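Long-range contacts in copper-transporting ATPase PAA2, chloroplastic (Arabidopsis thaliana, PDB 5LBK), which uses the energy of ATP hydrolysis to move copper across the chloroplast thylakoid membrane, this chain being its nucleotide-binding N-domain: residues P5-G9 and A38-E42; T50-R54 and L65-D69; R71-S77 and V119-E124; K116-Y120 and A131-S135. One frame throughout, in Å; residues are numbered along the deposited sequence.

Interaction 1 (P5-G9 and A38-E42)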
loop_
_atom_site.group_PDB
_atom_site.type_symbol
_atom_site.label_atom_id
_atom_site.label_comp_id
_atom_site.label_asym_id
_atom_site.label_seq_id
_atom_site.Cartn_x
_atom_site.Cartn_y
_atom_site.Cartn_z
ATOM N N PRO A 5 13.465 -10.099 -5.335
ATOM C CA PRO A 5 12.247 -9.486 -4.775
ATOM C C PRO A 5 11.707 -8.354 -5.632
ATOM O O PRO A 5 12.283 -7.261 -5.670
ATOM C CB PRO A 5 12.702 -8.960 -3.415
ATOM C CG PRO A 5 14.152 -8.824 -3.527
ATOM C CD PRO A 5 14.609 -9.926 -4.438
ATOM N N VAL A 6 10.611 -8.634 -6.328
ATOM C CA VAL A 6 10.045 -7.707 -7.295
ATOM C C VAL A 6 8.526 -7.703 -7.159
ATOM O O VAL A 6 7.916 -8.683 -6.721
ATOM C CB VAL A 6 10.487 -8.083 -8.736
ATOM C CG1 VAL A 6 9.956 -9.468 -9.132
ATOM C CG2 VAL A 6 10.065 -7.005 -9.740
ATOM N N VAL A 7 7.908 -6.583 -7.529
ATOM C CA VAL A 7 6.444 -6.490 -7.527
ATOM C C VAL A 7 5.898 -7.439 -8.586
ATOM O O VAL A 7 6.328 -7.415 -9.746
ATOM C CB VAL A 7 6.010 -5.033 -7.777
ATOM C CG1 VAL A 7 4.566 -4.903 -8.111
ATOM C CG2 VAL A 7 6.361 -4.127 -6.572
ATOM N N SER A 8 4.955 -8.290 -8.192
ATOM C CA SER A 8 4.343 -9.232 -9.113
ATOM C C SER A 8 2.915 -8.848 -9.476
ATOM O O SER A 8 2.322 -9.456 -10.372
ATOM C CB SER A 8 4.359 -10.622 -8.476
ATOM O OG SER A 8 3.748 -11.561 -9.315
ATOM N N GLY A 9 2.341 -7.854 -8.817
ATOM C CA GLY A 9 0.966 -7.503 -9.113
ATOM C C GLY A 9 0.454 -6.430 -8.194
ATOM O O GLY A 9 0.957 -6.268 -7.084
ATOM N N ALA A 38 11.507 -2.691 -3.352
ATOM C CA ALA A 38 10.927 -3.195 -4.595
ATOM C C ALA A 38 9.722 -2.366 -5.008
ATOM O O ALA A 38 9.560 -2.055 -6.192
ATOM C CB ALA A 38 10.534 -4.663 -4.446
ATOM N N ILE A 39 8.880 -1.972 -4.049
ATOM C CA ILE A 39 7.755 -1.097 -4.382
ATOM C C ILE A 39 8.281 0.210 -4.960
ATOM O O ILE A 39 7.807 0.708 -5.984
ATOM C CB ILE A 39 6.880 -0.846 -3.140
ATOM C CG1 ILE A 39 6.130 -2.123 -2.742
ATOM C CG2 ILE A 39 5.888 0.287 -3.383
ATOM C CD1 ILE A 39 5.451 -2.020 -1.452
ATOM N N VAL A 40 9.268 0.788 -4.297
ATOM C CA VAL A 40 9.862 2.026 -4.794
ATOM C C VAL A 40 10.468 1.811 -6.178
ATOM O O VAL A 40 10.235 2.604 -7.093
ATOM C CB VAL A 40 10.906 2.554 -3.806
ATOM C CG1 VAL A 40 11.540 3.820 -4.361
ATOM C CG2 VAL A 40 10.245 2.835 -2.503
ATOM N N ASN A 41 11.247 0.731 -6.347
ATOM C CA ASN A 41 11.905 0.471 -7.638
ATOM C C ASN A 41 10.894 0.291 -8.755
ATOM O O ASN A 41 11.172 0.635 -9.908
ATOM C CB ASN A 41 12.786 -0.788 -7.580
ATOM C CG ASN A 41 14.009 -0.621 -6.692
ATOM O OD1 ASN A 41 14.476 0.490 -6.467
ATOM N ND2 ASN A 41 14.523 -1.737 -6.170
ATOM N N GLU A 42 9.724 -0.277 -8.440
ATOM C CA GLU A 42 8.704 -0.487 -9.459
ATOM C C GLU A 42 8.053 0.826 -9.867
ATOM O O GLU A 42 7.846 1.081 -11.056
ATOM C CB GLU A 42 7.659 -1.476 -8.944
ATOM C CG GLU A 42 6.499 -1.746 -9.895
ATOM C CD GLU A 42 6.844 -2.671 -11.044
ATOM O OE1 GLU A 42 7.871 -3.380 -10.980
ATOM O OE2 GLU A 42 6.059 -2.696 -12.010
HETATM O O HOH W 1 10.365 -4.335 -7.943
#
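Val7 wedges its isopropyl group against Glu42 and Ala38, packing edge strand 7-12 of the antiparallel sheet under helix 34-45 in a helix-on-sheet contact of the N-domain. The short axes approach to 9.3 Å and cross at 75°, so the strand meets successive turns of the helix, at Ala38 and then at Glu42. Val7 CG2 enters between the two, 3.8 Å from Glu42 CB, and also nears Ala38 O and the backbone of Ile39. Glu42 sends CG away from its own backbone N (chi1 178°), which carries it to 3.9 Å from Val7 CB, and the bend at chi2 (77°) then brings CD and OE1 back beside that same Val7 CB. Val7 CG1 touches the Glu42 CG methylene more loosely at 4.1 Å. If Glu42 were replaced by an alanine, its CB would still touch CG2, but the loss would probably leave Val7 CB and CG1 without their methylene cover. Val7 also rests on Ile132 and Ile134 of strand 127-134, while Ile39 reaches Leu21 and Ala24 of helix 17-27. Further along the strand, a classic beta bulge sets Ser8 and Gly9 together opposite Ala133. The first turn is closer still: Ala38 CB sits 3.4 Å from Pro5 O. No direct hydrogen bond crosses here, but a water bridges the backbones, donating to Ala38 O at 3.0 Å and weakly accepting from Val7 N at 3.4 Å. Ala38 O is thus gripped twice, since Glu42 N also donates to it within the helix at 2.9 Å.

Interaction 2 (T50-R54 and L65-D69)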
loop_
_atom_site.group_PDB
_atom_site.type_symbol
_atom_site.label_atom_id
_atom_site.label_comp_id
_atom_site.label_asym_id
_atom_site.label_seq_id
_atom_site.Cartn_x
_atom_site.Cartn_y
_atom_site.Cartn_z
ATOM N N THR A 50 6.148 10.097 -7.460
ATOM C CA THR A 50 5.493 9.862 -6.188
ATOM C C THR A 50 5.143 11.200 -5.530
ATOM O O THR A 50 5.935 12.142 -5.586
ATOM C CB THR A 50 6.395 9.033 -5.257
ATOM O OG1 THR A 50 7.655 9.695 -5.097
ATOM C CG2 THR A 50 6.646 7.643 -5.838
ATOM N N PRO A 51 3.975 11.318 -4.904
ATOM C CA PRO A 51 3.643 12.566 -4.208
ATOM C C PRO A 51 4.528 12.798 -2.992
ATOM O O PRO A 51 5.096 11.874 -2.399
ATOM C CB PRO A 51 2.184 12.373 -3.790
ATOM C CG PRO A 51 2.032 10.909 -3.677
ATOM C CD PRO A 51 2.880 10.344 -4.815
ATOM N N GLU A 52 4.629 14.072 -2.628
ATOM C CA GLU A 52 5.515 14.481 -1.552
ATOM C C GLU A 52 4.932 14.089 -0.198
ATOM O O GLU A 52 3.722 13.915 -0.028
ATOM C CB GLU A 52 5.761 15.989 -1.599
ATOM C CG GLU A 52 6.426 16.482 -2.882
ATOM C CD GLU A 52 7.865 16.023 -3.032
ATOM O OE1 GLU A 52 8.374 15.349 -2.119
ATOM O OE2 GLU A 52 8.496 16.351 -4.063
ATOM N N THR A 53 5.821 13.936 0.775
ATOM C CA THR A 53 5.410 13.651 2.138
ATOM C C THR A 53 6.361 14.338 3.100
ATOM O O THR A 53 7.575 14.310 2.898
ATOM C CB THR A 53 5.413 12.155 2.445
ATOM O OG1 THR A 53 6.739 11.637 2.310
ATOM C CG2 THR A 53 4.498 11.433 1.525
ATOM N N ARG A 54 5.814 14.909 4.165
ATOM C CA ARG A 54 6.639 15.407 5.256
ATOM C C ARG A 54 6.241 14.638 6.507
ATOM O O ARG A 54 5.251 14.959 7.168
ATOM C CB ARG A 54 6.503 16.912 5.469
ATOM C CG ARG A 54 7.229 17.384 6.742
ATOM C CD ARG A 54 7.709 18.830 6.639
ATOM N NE ARG A 54 8.580 19.224 7.751
ATOM C CZ ARG A 54 9.891 18.984 7.812
ATOM N NH1 ARG A 54 10.589 19.397 8.864
ATOM N NH2 ARG A 54 10.512 18.321 6.834
ATOM N N LEU A 65 3.286 4.532 7.899
ATOM C CA LEU A 65 2.181 5.436 7.646
ATOM C C LEU A 65 2.741 6.824 7.375
ATOM O O LEU A 65 3.678 7.255 8.068
ATOM C CB LEU A 65 1.264 5.423 8.896
ATOM C CG LEU A 65 0.380 6.571 9.391
ATOM C CD1 LEU A 65 -1.029 6.490 8.722
ATOM C CD2 LEU A 65 0.208 6.520 10.876
ATOM N N ALA A 66 2.112 7.544 6.443
ATOM C CA ALA A 66 2.519 8.907 6.140
ATOM C C ALA A 66 1.312 9.642 5.590
ATOM O O ALA A 66 0.387 9.032 5.048
ATOM C CB ALA A 66 3.654 8.953 5.105
ATOM N N GLU A 67 1.344 10.966 5.696
ATOM C CA GLU A 67 0.249 11.775 5.178
ATOM C C GLU A 67 0.546 12.145 3.726
ATOM O O GLU A 67 1.593 12.732 3.424
ATOM C CB GLU A 67 0.042 13.014 6.048
ATOM C CG GLU A 67 -1.306 13.629 5.836
ATOM C CD GLU A 67 -1.658 14.785 6.760
ATOM O OE1 GLU A 67 -0.829 15.202 7.611
ATOM O OE2 GLU A 67 -2.793 15.280 6.609
ATOM N N ILE A 68 -0.383 11.809 2.839
ATOM C CA ILE A 68 -0.275 12.108 1.409
ATOM C C ILE A 68 -1.415 13.033 1.016
ATOM O O ILE A 68 -2.586 12.655 1.123
ATOM C CB ILE A 68 -0.359 10.852 0.546
ATOM C CG1 ILE A 68 0.473 9.688 1.066
ATOM C CG2 ILE A 68 -0.032 11.213 -0.917
ATOM C CD1 ILE A 68 1.854 9.951 1.207
ATOM N N ASP A 69 -1.070 14.220 0.546
ATOM C CA ASP A 69 -2.029 15.249 0.151
ATOM C C ASP A 69 -3.215 15.334 1.116
ATOM O O ASP A 69 -4.383 15.298 0.725
ATOM C CB ASP A 69 -2.506 15.009 -1.278
ATOM C CG ASP A 69 -3.222 16.200 -1.844
ATOM O OD1 ASP A 69 -2.539 17.101 -2.370
ATOM O OD2 ASP A 69 -4.465 16.245 -1.746
HETATM O O HOH W 2 3.121 14.837 4.727
#
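The pyrrolidine ring of Pro51 turns CG and CB toward Ile68, and no aromatic ring takes part in this contact. It joins the irregular loop after helix 34-45 to the end of strand 63-68, a member of the antiparallel sheet of the N-domain, just before the tight turn that leads into strand 71-76. Pro51 CG presses on Ile68 CG2 at 3.5 Å, closer than usual for two carbons, with Pro51 CB behind it at 3.8 Å from the same methyl. Ile68 brings that methyl to the ring by placing CG2 opposite its own backbone N, leaving CG1 beside the N. Ala26 of helix 17-27 touches both Pro51 and Ile68, so the proline packs into a small apolar cluster at the end of strand 63-68. Thr53 lies alongside Ile68, pointing the same way. Its CG2 is the methyl turned to the strand and comes 3.7 Å from Glu67 O; the still shorter approach to Ile68 CD1 is doubtful in the model. Direct hydrogen bonds are absent across the two segments, and the loop is tied to the strand through solvent. One water accepts from Arg54 N at 2.8 Å and donates to Glu67 O at 2.9 Å.

Interaction 3 (R71-S77 and V119-E124)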
loop_
_atom_site.group_PDB
_atom_site.type_symbol
_atom_site.label_atom_id
_atom_site.label_comp_id
_atom_site.label_asym_id
_atom_site.label_seq_id
_atom_site.Cartn_x
_atom_site.Cartn_y
_atom_site.Cartn_z
ATOM N N ARG A 71 -4.280 13.358 3.564
ATOM C CA ARG A 71 -4.865 12.141 4.111
ATOM C C ARG A 71 -3.785 11.148 4.479
ATOM O O ARG A 71 -2.816 10.971 3.737
ATOM C CB ARG A 71 -5.802 11.500 3.123
ATOM C CG ARG A 71 -7.158 12.201 3.047
ATOM C CD ARG A 71 -8.090 11.684 4.154
ATOM N NE ARG A 71 -9.201 12.597 4.388
ATOM C CZ ARG A 71 -10.300 12.679 3.651
ATOM N NH1 ARG A 71 -10.465 11.889 2.600
ATOM N NH2 ARG A 71 -11.237 13.565 3.980
ATOM N N PHE A 72 -3.965 10.474 5.612
ATOM C CA PHE A 72 -3.036 9.425 5.991
ATOM C C PHE A 72 -3.233 8.185 5.120
ATOM O O PHE A 72 -4.363 7.801 4.797
ATOM C CB PHE A 72 -3.194 9.077 7.468
ATOM C CG PHE A 72 -2.518 10.103 8.366
ATOM C CD1 PHE A 72 -1.136 10.138 8.464
ATOM C CD2 PHE A 72 -3.252 11.086 8.993
ATOM C CE1 PHE A 72 -0.523 11.124 9.255
ATOM C CE2 PHE A 72 -2.638 12.039 9.762
ATOM C CZ PHE A 72 -1.272 12.055 9.857
ATOM N N VAL A 73 -2.112 7.556 4.770
ATOM C CA VAL A 73 -2.023 6.328 3.974
ATOM C C VAL A 73 -1.093 5.392 4.729
ATOM O O VAL A 73 -0.062 5.838 5.267
ATOM C CB VAL A 73 -1.478 6.604 2.554
ATOM C CG1 VAL A 73 -1.260 5.256 1.766
ATOM C CG2 VAL A 73 -2.407 7.579 1.790
ATOM N N ALA A 74 -1.489 4.140 4.858
ATOM C CA ALA A 74 -0.728 3.117 5.579
ATOM C C ALA A 74 -0.405 1.949 4.646
ATOM O O ALA A 74 -1.225 1.570 3.824
ATOM C CB ALA A 74 -1.516 2.655 6.799
ATOM N N VAL A 75 0.813 1.408 4.755
ATOM C CA VAL A 75 1.300 0.284 3.985
ATOM C C VAL A 75 1.892 -0.740 4.936
ATOM O O VAL A 75 2.705 -0.386 5.786
ATOM C CB VAL A 75 2.377 0.730 2.965
ATOM C CG1 VAL A 75 2.812 -0.441 2.129
ATOM C CG2 VAL A 75 1.841 1.809 2.032
ATOM N N GLY A 76 1.488 -1.995 4.794
ATOM C CA GLY A 76 1.925 -3.013 5.756
ATOM C C GLY A 76 1.031 -4.218 5.741
ATOM O O GLY A 76 0.414 -4.544 4.721
ATOM N N SER A 77 1.037 -4.934 6.865
ATOM C CA SER A 77 0.198 -6.141 6.932
ATOM C C SER A 77 -1.289 -5.777 6.925
ATOM O O SER A 77 -1.689 -4.684 7.285
ATOM C CB SER A 77 0.531 -6.926 8.190
ATOM O OG SER A 77 0.073 -6.157 9.268
ATOM N N VAL A 119 1.645 -6.809 0.494
ATOM C CA VAL A 119 1.696 -5.572 1.273
ATOM C C VAL A 119 0.412 -4.797 1.022
ATOM O O VAL A 119 0.058 -4.553 -0.147
ATOM C CB VAL A 119 2.908 -4.737 0.829
ATOM C CG1 VAL A 119 2.990 -3.474 1.618
ATOM C CG2 VAL A 119 4.172 -5.587 0.921
ATOM N N TYR A 120 -0.370 -4.557 2.072
ATOM C CA TYR A 120 -1.634 -3.863 1.857
ATOM C C TYR A 120 -1.496 -2.362 1.931
ATOM O O TYR A 120 -0.605 -1.827 2.588
ATOM C CB TYR A 120 -2.677 -4.345 2.861
ATOM C CG TYR A 120 -3.108 -5.789 2.586
ATOM C CD1 TYR A 120 -2.309 -6.861 2.986
ATOM C CD2 TYR A 120 -4.244 -6.066 1.844
ATOM C CE1 TYR A 120 -2.649 -8.160 2.687
ATOM C CE2 TYR A 120 -4.590 -7.358 1.570
ATOM C CZ TYR A 120 -3.807 -8.386 1.993
ATOM O OH TYR A 120 -4.160 -9.691 1.709
ATOM N N VAL A 121 -2.404 -1.690 1.265
ATOM C CA VAL A 121 -2.427 -0.238 1.199
ATOM C C VAL A 121 -3.784 0.282 1.650
ATOM O O VAL A 121 -4.828 -0.111 1.108
ATOM C CB VAL A 121 -2.093 0.263 -0.214
ATOM C CG1 VAL A 121 -1.961 1.761 -0.228
ATOM C CG2 VAL A 121 -0.811 -0.411 -0.657
ATOM N N GLY A 122 -3.783 1.193 2.622
ATOM C CA GLY A 122 -5.014 1.759 3.128
ATOM C C GLY A 122 -4.965 3.272 3.242
ATOM O O GLY A 122 -3.894 3.861 3.357
ATOM N N ARG A 123 -6.146 3.903 3.173
ATOM C CA ARG A 123 -6.246 5.368 3.255
ATOM C C ARG A 123 -7.345 5.822 4.204
ATOM O O ARG A 123 -8.455 5.290 4.154
ATOM C CB ARG A 123 -6.496 5.961 1.869
ATOM C CG ARG A 123 -6.472 7.458 1.827
ATOM C CD ARG A 123 -6.284 7.837 0.391
ATOM N NE ARG A 123 -6.303 9.253 0.188
ATOM C CZ ARG A 123 -7.400 9.979 0.039
ATOM N NH1 ARG A 123 -8.608 9.423 0.077
ATOM N NH2 ARG A 123 -7.270 11.278 -0.131
ATOM N N GLU A 124 -7.064 6.846 5.043
ATOM C CA GLU A 124 -8.046 7.266 6.035
ATOM C C GLU A 124 -9.312 7.713 5.305
ATOM O O GLU A 124 -9.250 8.394 4.281
ATOM C CB GLU A 124 -7.527 8.392 6.929
ATOM C CG GLU A 124 -8.299 8.504 8.291
ATOM C CD GLU A 124 -7.503 9.173 9.396
ATOM O OE1 GLU A 124 -6.666 10.036 9.072
ATOM O OE2 GLU A 124 -7.761 8.866 10.590
#
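Backbone hydrogen bonds carry most of the contact between Ala74 and Gly122 and between Gly76 and Tyr120, each pair bonded in both directions. Ala74 N reaches Gly122 O at 2.8 Å, and Gly122 N returns to Ala74 O in the carbonyl plane. At the outer end Glu124 N donates almost straight to Phe72 O at 2.9 Å, with 167° at the hydrogen. CA-H...O contacts fill the gaps, such as Val73 CA to Gly122 O at 3.2 Å. These strands, 71-76 and 117-123, are the two middle members of the six-stranded antiparallel N-domain sheet. Gly76 has backbone angles at which a CB would jam against the preceding carbonyl; its own O lies at the edge of the Tyr120 ring, whose hydroxyl is bonded to Glu98. Apolar contacts gather on the face turned to helix 17-27, where Val73 CG1 meets Val121 CG1 at 4.1 Å. Val73 CG2 also lies against the aliphatic part of Arg123, 4.1 Å from its CG. Charged side chains close the end of the pair. Arg123, with CG anti to its N (chi1 -174°) and an extended chain, lays one guanidinium face over Arg71, NH2 lying 3.3 Å from Arg71 CG. The two guanidinium planes stand 60° apart, and their NH1 atoms are 4.0 Å from each other, a like-charge approach that the salt bridge from Arg123 NH1 to Glu126 probably eases. A leucine in place of Arg123 would probably leave Glu126 without its salt-bridge mate and uncover Arg71 CB and CG. Phe72 runs alongside Glu124, whose OE1 sits at the ring edge, 3.6 Å from CD2.

Interaction 4 (K116-Y120 and A131-S135)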
loop_
_atom_site.group_PDB
_atom_site.type_symbol
_atom_site.label_atom_id
_atom_site.label_comp_id
_atom_site.label_asym_id
_atom_site.label_seq_id
_atom_site.Cartn_x
_atom_site.Cartn_y
_atom_site.Cartn_z
ATOM N N LYS A 116 6.289 -15.438 -1.819
ATOM C CA LYS A 116 5.339 -14.408 -2.223
ATOM C C LYS A 116 4.614 -13.721 -1.045
ATOM O O LYS A 116 3.787 -14.337 -0.389
ATOM C CB LYS A 116 4.311 -15.019 -3.162
ATOM C CG LYS A 116 4.928 -15.902 -4.223
ATOM C CD LYS A 116 3.888 -16.437 -5.181
ATOM C CE LYS A 116 4.186 -17.886 -5.562
ATOM N NZ LYS A 116 3.186 -18.450 -6.525
ATOM N N THR A 117 4.913 -12.441 -0.825
ATOM C CA THR A 117 4.323 -11.608 0.221
ATOM C C THR A 117 3.325 -10.613 -0.369
ATOM O O THR A 117 3.450 -10.213 -1.532
ATOM C CB THR A 117 5.416 -10.820 0.950
ATOM O OG1 THR A 117 6.518 -11.695 1.224
ATOM C CG2 THR A 117 4.884 -10.186 2.267
ATOM N N VAL A 118 2.352 -10.183 0.447
ATOM C CA VAL A 118 1.390 -9.158 0.043
ATOM C C VAL A 118 1.502 -8.006 1.034
ATOM O O VAL A 118 1.424 -8.202 2.265
ATOM C CB VAL A 118 -0.061 -9.676 -0.017
ATOM C CG1 VAL A 118 -1.030 -8.527 -0.437
ATOM C CG2 VAL A 118 -0.178 -10.856 -1.004
ATOM N N VAL A 119 1.645 -6.809 0.494
ATOM C CA VAL A 119 1.696 -5.572 1.273
ATOM C C VAL A 119 0.412 -4.797 1.022
ATOM O O VAL A 119 0.058 -4.553 -0.147
ATOM C CB VAL A 119 2.908 -4.737 0.829
ATOM C CG1 VAL A 119 2.990 -3.474 1.618
ATOM C CG2 VAL A 119 4.172 -5.587 0.921
ATOM N N TYR A 120 -0.370 -4.557 2.072
ATOM C CA TYR A 120 -1.634 -3.863 1.857
ATOM C C TYR A 120 -1.496 -2.362 1.931
ATOM O O TYR A 120 -0.605 -1.827 2.588
ATOM C CB TYR A 120 -2.677 -4.345 2.861
ATOM C CG TYR A 120 -3.108 -5.789 2.586
ATOM C CD1 TYR A 120 -2.309 -6.861 2.986
ATOM C CD2 TYR A 120 -4.244 -6.066 1.844
ATOM C CE1 TYR A 120 -2.649 -8.160 2.687
ATOM C CE2 TYR A 120 -4.590 -7.358 1.570
ATOM C CZ TYR A 120 -3.807 -8.386 1.993
ATOM O OH TYR A 120 -4.160 -9.691 1.709
ATOM N N ALA A 131 -3.544 -3.618 -2.720
ATOM C CA ALA A 131 -2.517 -4.487 -2.206
ATOM C C ALA A 131 -1.455 -4.635 -3.284
ATOM O O ALA A 131 -1.742 -4.572 -4.486
ATOM C CB ALA A 131 -3.094 -5.829 -1.813
ATOM N N ILE A 132 -0.228 -4.871 -2.846
ATOM C CA ILE A 132 0.880 -5.118 -3.734
ATOM C C ILE A 132 1.421 -6.512 -3.465
ATOM O O ILE A 132 1.830 -6.826 -2.340
ATOM C CB ILE A 132 1.967 -4.057 -3.564
ATOM C CG1 ILE A 132 1.343 -2.676 -3.805
ATOM C CG2 ILE A 132 2.994 -4.309 -4.557
ATOM C CD1 ILE A 132 2.173 -1.559 -3.312
ATOM N N ALA A 133 1.441 -7.348 -4.501
ATOM C CA ALA A 133 2.026 -8.674 -4.402
ATOM C C ALA A 133 3.511 -8.629 -4.743
ATOM O O ALA A 133 3.907 -8.063 -5.768
ATOM C CB ALA A 133 1.327 -9.642 -5.346
ATOM N N ILE A 134 4.318 -9.244 -3.891
ATOM C CA ILE A 134 5.757 -9.334 -4.074
ATOM C C ILE A 134 6.133 -10.795 -4.273
ATOM O O ILE A 134 5.517 -11.695 -3.690
ATOM C CB ILE A 134 6.491 -8.750 -2.849
ATOM C CG1 ILE A 134 5.963 -7.347 -2.528
ATOM C CG2 ILE A 134 8.005 -8.744 -3.078
ATOM C CD1 ILE A 134 6.245 -6.325 -3.594
ATOM N N SER A 135 7.159 -11.028 -5.088
ATOM C CA SER A 135 7.705 -12.372 -5.287
ATOM C C SER A 135 9.183 -12.426 -4.901
ATOM O O SER A 135 9.968 -11.622 -5.381
ATOM C CB SER A 135 7.532 -12.809 -6.747
ATOM O OG SER A 135 6.158 -13.001 -7.021
#
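Val118 meets Ala131 diagonally across the hairpin of strands 117-123 and 127-134, and its branch is worth following outward. Val118 CB stands 4.1 Å from Ile132 O, near the backbone. Next, CG1 swings opposite the backbone N (chi1 179°) and touches Ala131 CB at 3.7 Å. The same methyl sits 3.5 Å above the Tyr120 ring plane, offset toward the rim. Ala131 CB comes to that ring from the same side, 4.3 Å from the Tyr120 centroid, an off-centre CH-pi contact, and Leu101 of helix 91-102 touches all three side chains. On the other face Val119 CG2 reaches Ile134 CG1 at 4.3 Å, with Ile35 of helix 34-45 against both. Between these faces the strands are bonded through their backbones. Val119 N reaches Ile132 O at 2.8 Å, nearly straight at 174°, and Ile132 N answers to Val119 O. Ile134 N donates to Thr117 O at 2.7 Å, but the return bond from Thr117 N to Ile134 O is weak and bent, 129° at the hydrogen. Polar pairing is thus left to the backbone, which joins the strands, while aliphatic groups pack both faces.

How the interactions relate
Interactions 3 and 4 are ladders of backbone hydrogen bonds that share Val119 and Tyr120 on strand 117-123, with interaction 3 nearer the centre of the domain. Interactions 1 and 2 lie further out, their centres about 19 Å apart, and neither has a direct hydrogen bond: each relies on apolar packing and one bridging water. Interaction 1 brings a helix to the edge strand, which bonds to strand 127-134 of interaction 4 through Ser8 and Gly9 with Ala133. Interaction 2 brings a loop to strand 63-68, which pairs with interaction 3 through Ala66 and Val73. The charged contacts belong to the exposed end of interaction 3.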